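Local coordinates for ABC transporter substrate-binding protein (Rhizobium radiobacter, PDB 6TFX) that binds the mannityl-opine mannopinic acid as the periplasmic solute-binding protein of an ABC transporter and so probably serves its import, at residues A[382-387]-A[397-402]. Numbering follows the deposited sequence.
With N72 ((2~{R})-2-[[(3~{R},4~{R},5~{S})-3,4,5,6-tetrakis(oxidanyl)-2-oxidanylidene-hexyl]amino]pentanedioic acid), chain C.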
ATOM      1  N   VAL A 382     -13.379  10.346  -2.172  1.00 13.79           N
ATOM      2  CA  VAL A 382     -12.186   9.689  -2.703  1.00 13.28           C
ATOM      3  C   VAL A 382     -12.356   8.187  -2.595  1.00 15.61           C
ATOM      4  O   VAL A 382     -12.524   7.677  -1.484  1.00 15.33           O
ATOM      5  CB  VAL A 382     -10.915  10.164  -1.916  1.00 15.30           C
ATOM      6  CG1 VAL A 382      -9.677   9.373  -2.350  1.00 14.69           C
ATOM      7  CG2 VAL A 382     -10.676  11.678  -2.082  1.00 15.78           C
ATOM      8  N   LEU A 383     -12.307   7.478  -3.727  1.00 13.79           N
ATOM      9  CA  LEU A 383     -12.373   6.011  -3.721  1.00 12.75           C
ATOM     10  C   LEU A 383     -10.885   5.575  -3.668  1.00 14.13           C
ATOM     11  O   LEU A 383     -10.164   5.693  -4.679  1.00 13.91           O
ATOM     12  CB  LEU A 383     -13.072   5.501  -5.006  1.00 13.71           C
ATOM     13  CG  LEU A 383     -13.004   3.977  -5.198  1.00 19.10           C
ATOM     14  CD1 LEU A 383     -13.711   3.257  -4.067  1.00 18.13           C
ATOM     15  CD2 LEU A 383     -13.570   3.588  -6.558  1.00 19.18           C
ATOM     16  N   TYR A 384     -10.441   5.084  -2.509  1.00 13.65           N
ATOM     17  CA  TYR A 384      -9.036   4.737  -2.293  1.00 12.62           C
ATOM     18  C   TYR A 384      -9.002   3.267  -1.850  1.00 15.54           C
ATOM     19  O   TYR A 384      -9.851   2.830  -1.059  1.00 14.91           O
ATOM     20  CB  TYR A 384      -8.490   5.607  -1.149  1.00 14.01           C
ATOM     21  CG  TYR A 384      -6.983   5.749  -1.139  1.00 12.63           C
ATOM     22  CD1 TYR A 384      -6.350   6.734  -1.905  1.00 13.30           C
ATOM     23  CD2 TYR A 384      -6.186   4.902  -0.365  1.00 13.28           C
ATOM     24  CE1 TYR A 384      -4.963   6.880  -1.884  1.00 13.62           C
ATOM     25  CE2 TYR A 384      -4.798   5.026  -0.352  1.00 14.31           C
ATOM     26  CZ  TYR A 384      -4.188   5.995  -1.146  1.00 13.99           C
ATOM     27  OH  TYR A 384      -2.832   6.193  -1.104  1.00 14.43           O
ATOM     28  N   GLY A 385      -8.003   2.529  -2.319  1.00 13.48           N
ATOM     29  CA  GLY A 385      -7.877   1.123  -1.941  1.00 12.81           C
ATOM     30  C   GLY A 385      -6.473   0.855  -1.448  1.00 14.88           C
ATOM     31  O   GLY A 385      -5.506   1.113  -2.173  1.00 15.44           O
ATOM     32  N   ALA A 386      -6.337   0.346  -0.222  1.00 12.39           N
ATOM     33  CA  ALA A 386      -4.988   0.109   0.316  1.00 13.70           C
ATOM     34  C   ALA A 386      -5.044  -0.836   1.494  1.00 15.32           C
ATOM     35  O   ALA A 386      -6.107  -1.041   2.089  1.00 15.00           O
ATOM     36  CB  ALA A 386      -4.389   1.425   0.804  1.00 15.15           C
ATOM     37  N   ALA A 387      -3.868  -1.368   1.840  1.00 13.72           N
ATOM     38  CA  ALA A 387      -3.666  -2.143   3.062  1.00 12.50           C
ATOM     39  C   ALA A 387      -2.471  -1.528   3.791  1.00 15.71           C
ATOM     40  O   ALA A 387      -1.629  -0.868   3.162  1.00 16.18           O
ATOM     41  CB  ALA A 387      -3.397  -3.622   2.769  1.00 13.93           C
ATOM     42  N   THR A 397      -4.896   5.387  12.223  1.00 12.38           N
ATOM     43  CA  THR A 397      -4.196   6.662  12.352  1.00 11.85           C
ATOM     44  C   THR A 397      -4.073   7.337  10.985  1.00 13.34           C
ATOM     45  O   THR A 397      -4.304   8.542  10.874  1.00 16.30           O
ATOM     46  CB  THR A 397      -2.809   6.455  12.992  1.00 18.54           C
ATOM     47  OG1 THR A 397      -2.994   5.938  14.323  1.00 16.68           O
ATOM     48  CG2 THR A 397      -1.994   7.743  13.020  1.00 17.51           C
ATOM     49  N   GLN A 398      -3.661   6.579   9.967  1.00 13.15           N
ATOM     50  CA  GLN A 398      -3.384   7.207   8.665  1.00 13.34           C
ATOM     51  C   GLN A 398      -4.613   7.721   7.927  1.00 16.32           C
ATOM     52  O   GLN A 398      -4.555   8.777   7.277  1.00 14.73           O
ATOM     53  CB  GLN A 398      -2.602   6.206   7.796  1.00 14.53           C
ATOM     54  CG  GLN A 398      -1.228   5.881   8.437  1.00 16.22           C
ATOM     55  CD  GLN A 398      -0.415   4.958   7.578  1.00 21.70           C
ATOM     56  OE1 GLN A 398      -0.507   4.977   6.361  1.00 19.88           O
ATOM     57  NE2 GLN A 398       0.432   4.158   8.210  1.00 20.39           N
ATOM     58  N   PHE A 399      -5.708   6.962   7.992  1.00 13.23           N
ATOM     59  CA  PHE A 399      -6.911   7.343   7.246  1.00 13.16           C
ATOM     60  C   PHE A 399      -7.927   8.141   8.063  1.00 16.58           C
ATOM     61  O   PHE A 399      -8.760   8.838   7.444  1.00 16.39           O
ATOM     62  CB  PHE A 399      -7.609   6.082   6.740  1.00 13.48           C
ATOM     63  CG  PHE A 399      -6.928   5.455   5.561  1.00 13.08           C
ATOM     64  CD1 PHE A 399      -7.225   5.879   4.260  1.00 16.11           C
ATOM     65  CD2 PHE A 399      -5.956   4.474   5.742  1.00 14.20           C
ATOM     66  CE1 PHE A 399      -6.583   5.301   3.156  1.00 17.03           C
ATOM     67  CE2 PHE A 399      -5.277   3.923   4.638  1.00 16.41           C
ATOM     68  CZ  PHE A 399      -5.621   4.316   3.349  1.00 15.46           C
ATOM     69  N   TYR A 400      -7.935   8.013   9.405  1.00 15.31           N
ATOM     70  CA  TYR A 400      -9.016   8.600  10.175  1.00 14.93           C
ATOM     71  C   TYR A 400      -8.639   9.512  11.355  1.00 17.02           C
ATOM     72  O   TYR A 400      -9.550  10.159  11.877  1.00 17.51           O
ATOM     73  CB  TYR A 400      -9.960   7.484  10.683  1.00 14.96           C
ATOM     74  CG  TYR A 400     -10.391   6.531   9.587  1.00 13.38           C
ATOM     75  CD1 TYR A 400     -11.097   6.987   8.469  1.00 14.81           C
ATOM     76  CD2 TYR A 400     -10.070   5.172   9.648  1.00 14.28           C
ATOM     77  CE1 TYR A 400     -11.467   6.117   7.445  1.00 15.71           C
ATOM     78  CE2 TYR A 400     -10.435   4.296   8.627  1.00 14.46           C
ATOM     79  CZ  TYR A 400     -11.098   4.779   7.510  1.00 15.09           C
ATOM     80  OH  TYR A 400     -11.459   3.920   6.499  1.00 16.88           O
ATOM     81  N   HIS A 401      -7.359   9.565  11.783  1.00 14.25           N
ATOM     82  CA  HIS A 401      -7.020  10.461  12.902  1.00 14.52           C
ATOM     83  C   HIS A 401      -6.912  11.885  12.350  1.00 16.74           C
ATOM     84  O   HIS A 401      -6.402  12.060  11.241  1.00 15.75           O
ATOM     85  CB  HIS A 401      -5.705  10.038  13.548  1.00 16.07           C
ATOM     86  CG  HIS A 401      -5.407  10.795  14.804  1.00 19.25           C
ATOM     87  ND1 HIS A 401      -4.908  12.088  14.771  1.00 20.45           N
ATOM     88  CD2 HIS A 401      -5.614  10.440  16.094  1.00 20.73           C
ATOM     89  CE1 HIS A 401      -4.776  12.459  16.041  1.00 20.23           C
ATOM     90  NE2 HIS A 401      -5.183  11.498  16.871  1.00 20.66           N
ATOM     91  N   SER A 402      -7.418  12.887  13.083  1.00 15.83           N
ATOM     92  CA  SER A 402      -7.410  14.251  12.529  1.00 16.35           C
ATOM     93  C   SER A 402      -6.007  14.786  12.173  1.00 19.33           C
ATOM     94  O   SER A 402      -5.902  15.672  11.306  1.00 19.90           O
ATOM     95  CB  SER A 402      -8.138  15.231  13.449  1.00 21.40           C
ATOM     96  OG  SER A 402      -7.331  15.437  14.588  1.00 21.77           O
TER
HETATM   97  OAB N72 C 601     -10.422  -2.788  -7.688  1.00 21.50           O
HETATM   98  CAF N72 C 601      -9.760  -2.064  -6.632  1.00 20.18           C
HETATM   99  CAG N72 C 601      -8.346  -1.474  -6.953  1.00 24.02           C
HETATM  100  OAC N72 C 601      -7.769  -2.016  -8.097  1.00 19.48           O
HETATM  101  CAH N72 C 601      -7.505  -1.332  -5.683  1.00 18.82           C
HETATM  102  OAM N72 C 601      -7.849  -1.962  -4.508  1.00 15.25           O
HETATM  103  CAI N72 C 601      -6.031  -1.525  -5.385  1.00 24.60           C
HETATM  104  OAD N72 C 601      -5.483  -2.528  -6.212  1.00 17.85           O
HETATM  105  CAJ N72 C 601      -5.295  -0.213  -5.271  1.00 17.64           C
HETATM  106  OAE N72 C 601      -5.953   0.811  -4.957  1.00 16.87           O
HETATM  107  CAK N72 C 601      -3.776  -0.138  -5.596  1.00 16.54           C
HETATM  108  N   N72 C 601      -2.999   0.109  -4.405  1.00 16.42           N
HETATM  109  CA  N72 C 601      -2.259   1.300  -4.222  1.00 24.14           C
HETATM  110  C   N72 C 601      -2.515   2.456  -5.149  1.00 18.56           C
HETATM  111  O   N72 C 601      -3.312   3.475  -5.089  1.00 16.41           O
HETATM  112  CB  N72 C 601      -2.187   1.640  -2.731  1.00 20.82           C
HETATM  113  CG  N72 C 601      -1.934   3.085  -2.298  1.00 16.80           C
HETATM  114  CD  N72 C 601      -1.228   3.198  -0.945  1.00 18.84           C
HETATM  115  OE1 N72 C 601      -0.422   2.302  -0.533  1.00 17.16           O
HETATM  116  OE2 N72 C 601      -1.446   4.211  -0.244  1.00 16.65           O
HETATM  117  OXT N72 C 601      -1.684   2.257  -6.054  1.00 17.33           O
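The chi1 of Y384 (-158°) swings its ring to the side opposite the backbone N, toward helix 392-400 and the ligand. F399 sets CG opposite its carbonyl carbon and beside its backbone N (chi1 -76°), and its ring extends toward the strand. These torsions bring the two rings together in a buried contact. CE1 of F399 lies 3.6 Å from CD2 of Y384. The ring planes are inclined at 63°, with centroids 5.7 Å apart, so the pair is oblique. CD2 of Y384 meets the F399 ring at its edge. CB of A386 reaches the same ring edge, 4.0 Å from CZ of F399. F399 thus reaches from helix 392-400 to strand 381-386 and touches Y384 and A386, which lie two apart and both point toward it. No hydrogen bond joins the two segments, and the contact is apolar.

The strand pairs antiparallel with strand 240-255 and passes the opine pocket. OH of Y384 donates to OE2 of N72 over 2.6 Å, and the carboxylate oxygen lies in the plane of the tyrosine ring, at its edge. The same hydroxyl also hydrogen-bonds R375. CB of A386 packs 4.0 Å from CD of N72. R388 hydrogen-bonds N72 through NH2 and OE1 of Q398 through NE. F399 therefore acts as second shell: its hydrocarbon edge backs a tyrosine whose polar end grips the ligand carboxylate.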